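Local coordinates for protein metallo-beta-lactamase FIM-1 (PDB 6V3Q) that probably hydrolyses beta-lactam antibiotics to substituted beta-amino acids as a zinc-dependent class B beta-lactamase, at residues A[132-140]-A[149-157]. Residues are numbered along the deposited sequence; the frame is centred on the assembly and turned at random.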
loop_
_atom_site.group_PDB
_atom_site.type_symbol
_atom_site.label_atom_id
_atom_site.label_comp_id
_atom_site.label_asym_id
_atom_site.label_seq_id
_atom_site.Cartn_x
_atom_site.Cartn_y
_atom_site.Cartn_z
ATOM N N VAL A 132 24.621 13.194 -21.854
ATOM C CA VAL A 132 23.660 13.902 -22.699
ATOM C C VAL A 132 22.771 14.822 -21.870
ATOM O O VAL A 132 22.252 15.824 -22.380
ATOM C CB VAL A 132 22.830 12.887 -23.513
ATOM C CG1 VAL A 132 22.008 12.000 -22.589
ATOM C CG2 VAL A 132 21.940 13.599 -24.520
ATOM N N LEU A 133 22.591 14.512 -20.590
ATOM C CA LEU A 133 21.791 15.314 -19.675
ATOM C C LEU A 133 22.642 15.835 -18.523
ATOM O O LEU A 133 22.226 15.811 -17.363
ATOM C CB LEU A 133 20.601 14.514 -19.151
ATOM C CG LEU A 133 19.509 14.210 -20.175
ATOM C CD1 LEU A 133 18.362 13.462 -19.523
ATOM C CD2 LEU A 133 19.022 15.497 -20.817
ATOM N N HIS A 134 23.844 16.310 -18.838
ATOM C CA HIS A 134 24.730 16.866 -17.825
ATOM C C HIS A 134 24.003 17.969 -17.057
ATOM O O HIS A 134 23.296 18.782 -17.665
ATOM C CB HIS A 134 26.001 17.413 -18.484
ATOM C CG HIS A 134 27.098 17.733 -17.517
ATOM N ND1 HIS A 134 27.250 18.981 -16.950
ATOM C CD2 HIS A 134 28.097 16.969 -17.017
ATOM C CE1 HIS A 134 28.295 18.972 -16.143
ATOM N NE2 HIS A 134 28.827 17.764 -16.166
ATOM N N PRO A 135 24.156 18.043 -15.723
ATOM C CA PRO A 135 25.145 17.342 -14.896
ATOM C C PRO A 135 24.800 15.911 -14.487
ATOM O O PRO A 135 25.580 15.319 -13.745
ATOM C CB PRO A 135 25.230 18.226 -13.650
ATOM C CG PRO A 135 23.915 18.976 -13.591
ATOM C CD PRO A 135 23.183 18.771 -14.892
ATOM N N LEU A 136 23.680 15.361 -14.951
ATOM C CA LEU A 136 23.413 13.952 -14.695
ATOM C C LEU A 136 24.443 13.097 -15.423
ATOM O O LEU A 136 24.829 13.391 -16.557
ATOM C CB LEU A 136 22.004 13.552 -15.153
ATOM C CG LEU A 136 20.725 14.325 -14.827
ATOM C CD1 LEU A 136 19.500 13.511 -15.249
ATOM C CD2 LEU A 136 20.618 14.712 -13.362
ATOM N N VAL A 137 24.901 12.042 -14.760
ATOM C CA VAL A 137 25.592 10.948 -15.430
ATOM C C VAL A 137 24.617 9.783 -15.500
ATOM O O VAL A 137 24.194 9.250 -14.467
ATOM C CB VAL A 137 26.890 10.550 -14.712
ATOM C CG1 VAL A 137 27.472 9.289 -15.342
ATOM C CG2 VAL A 137 27.904 11.681 -14.784
ATOM N N ILE A 138 24.229 9.414 -16.714
ATOM C CA ILE A 138 23.354 8.271 -16.934
ATOM C C ILE A 138 24.239 7.059 -17.185
ATOM O O ILE A 138 25.058 7.060 -18.111
ATOM C CB ILE A 138 22.394 8.519 -18.105
ATOM C CG1 ILE A 138 21.528 9.753 -17.827
ATOM C CG2 ILE A 138 21.521 7.295 -18.335
ATOM C CD1 ILE A 138 20.814 10.290 -19.042
ATOM N N PHE A 139 24.076 6.031 -16.360
ATOM C CA PHE A 139 24.966 4.881 -16.337
ATOM C C PHE A 139 24.169 3.605 -16.561
ATOM O O PHE A 139 23.070 3.445 -16.020
ATOM C CB PHE A 139 25.715 4.819 -15.000
ATOM C CG PHE A 139 26.668 3.665 -14.883
ATOM C CD1 PHE A 139 27.836 3.635 -15.625
ATOM C CD2 PHE A 139 26.407 2.619 -14.014
ATOM C CE1 PHE A 139 28.720 2.570 -15.515
ATOM C CE2 PHE A 139 27.285 1.554 -13.899
ATOM C CZ PHE A 139 28.442 1.534 -14.648
ATOM N N ASP A 140 24.728 2.702 -17.367
ATOM C CA ASP A 140 24.094 1.425 -17.683
ATOM C C ASP A 140 24.853 0.301 -16.992
ATOM O O ASP A 140 25.945 -0.079 -17.444
ATOM C CB ASP A 140 24.065 1.201 -19.198
ATOM C CG ASP A 140 23.430 -0.127 -19.583
ATOM O OD1 ASP A 140 22.710 -0.723 -18.753
ATOM O OD2 ASP A 140 23.653 -0.586 -20.724
ATOM N N ASN A 149 17.218 -1.870 -17.011
ATOM C CA ASN A 149 17.309 -0.815 -16.009
ATOM C C ASN A 149 18.632 -0.065 -16.114
ATOM O O ASN A 149 19.689 -0.659 -16.343
ATOM C CB ASN A 149 17.131 -1.374 -14.591
ATOM C CG ASN A 149 18.064 -2.539 -14.272
ATOM O OD1 ASN A 149 17.798 -3.308 -13.347
ATOM N ND2 ASN A 149 19.155 -2.671 -15.019
ATOM N N ILE A 150 18.559 1.255 -15.954
ATOM C CA ILE A 150 19.723 2.124 -15.898
ATOM C C ILE A 150 19.604 2.981 -14.643
ATOM O O ILE A 150 18.547 3.060 -14.018
ATOM C CB ILE A 150 19.854 3.013 -17.154
ATOM C CG1 ILE A 150 18.627 3.914 -17.293
ATOM C CG2 ILE A 150 20.029 2.158 -18.406
ATOM C CD1 ILE A 150 18.711 4.888 -18.442
ATOM N N VAL A 151 20.709 3.631 -14.276
ATOM C CA VAL A 151 20.741 4.496 -13.105
ATOM C C VAL A 151 21.206 5.887 -13.517
ATOM O O VAL A 151 21.785 6.087 -14.587
ATOM C CB VAL A 151 21.642 3.935 -11.986
ATOM C CG1 VAL A 151 21.229 2.511 -11.634
ATOM C CG2 VAL A 151 23.108 3.999 -12.401
ATOM N N VAL A 152 20.940 6.857 -12.643
ATOM C CA VAL A 152 21.348 8.242 -12.843
ATOM C C VAL A 152 22.138 8.684 -11.622
ATOM O O VAL A 152 21.675 8.523 -10.488
ATOM C CB VAL A 152 20.140 9.175 -13.068
ATOM C CG1 VAL A 152 20.580 10.631 -13.066
ATOM C CG2 VAL A 152 19.437 8.828 -14.368
ATOM N N GLY A 153 23.324 9.235 -11.852
ATOM C CA GLY A 153 24.164 9.750 -10.788
ATOM C C GLY A 153 24.325 11.254 -10.900
ATOM O O GLY A 153 24.286 11.816 -11.996
ATOM N N LEU A 154 24.489 11.906 -9.749
ATOM C CA LEU A 154 24.807 13.330 -9.662
ATOM C C LEU A 154 26.121 13.442 -8.896
ATOM O O LEU A 154 26.134 13.812 -7.712
ATOM C CB LEU A 154 23.680 14.120 -8.994
ATOM C CG LEU A 154 22.505 14.549 -9.882
ATOM C CD1 LEU A 154 21.310 15.020 -9.056
ATOM C CD2 LEU A 154 22.946 15.640 -10.849
ATOM N N PRO A 155 27.249 13.125 -9.543
ATOM C CA PRO A 155 28.522 13.039 -8.803
ATOM C C PRO A 155 28.942 14.344 -8.149
ATOM O O PRO A 155 29.561 14.317 -7.076
ATOM C CB PRO A 155 29.523 12.602 -9.886
ATOM C CG PRO A 155 28.685 11.993 -10.966
ATOM C CD PRO A 155 27.414 12.783 -10.964
ATOM N N GLU A 156 28.622 15.485 -8.763
ATOM C CA GLU A 156 28.944 16.770 -8.155
ATOM C C GLU A 156 28.258 16.945 -6.805
ATOM O O GLU A 156 28.818 17.579 -5.903
ATOM C CB GLU A 156 28.554 17.908 -9.097
ATOM C CG GLU A 156 29.608 18.243 -10.139
ATOM C CD GLU A 156 29.025 18.885 -11.381
ATOM O OE1 GLU A 156 29.167 18.301 -12.473
ATOM O OE2 GLU A 156 28.423 19.971 -11.267
ATOM N N GLN A 157 27.058 16.390 -6.641
ATOM C CA GLN A 157 26.307 16.510 -5.399
ATOM C C GLN A 157 26.286 15.223 -4.585
ATOM O O GLN A 157 25.653 15.190 -3.524
ATOM C CB GLN A 157 24.870 16.963 -5.686
ATOM C CG GLN A 157 24.750 18.433 -6.081
ATOM C CD GLN A 157 24.264 18.621 -7.502
ATOM O OE1 GLN A 157 24.699 17.919 -8.418
ATOM N NE2 GLN A 157 23.372 19.583 -7.698
#
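The carbonyl oxygen Val-137 O accepts Gly-153 N at 2.8 Å, nearly straight at 175° and in the carbonyl plane, and also meets the CA-H of Val-152, with Val-152 CA at 3.4 Å. The return bond, Val-137 N to Gly-153 O, is equally short, and Phe-139 N to Val-151 O and Val-151 N to Phe-139 O are both 2.9 Å, so two hydrogen-bonded pairs flank the non-hydrogen-bonded pair Ile-138/Val-152. This is the register of an antiparallel beta hairpin, its strand directions 149° apart. On the face of Ile-138 and Val-152, Ile-138 has CG1 beside the backbone N (chi1 -59°), which puts CG2 anti to that N, against Ile-150 CD1 at 3.7 Å. Leu-136 reaches Val-152 CG1 with CD1 (3.8 Å) and Leu-154 CD2 with CD2. On the other face, Val-151 CG2 sits in plane at the edge of the Phe-139 ring, 3.8 Å from Phe-139 CB; Val-137 CG2 meets Pro-155 CG at 3.9 Å. Asn-149 ND2 bonds Gly-142 O, close to the zinc ligands His-81 and His-145. The hairpin lies between strands 129-130 and 159-161, Leu-136 packing on strand 46-50, Ile-138 on strand 74-78 and Val-151 on helix 185-195, within the metallo-beta-lactamase alpha-beta/beta-alpha sandwich.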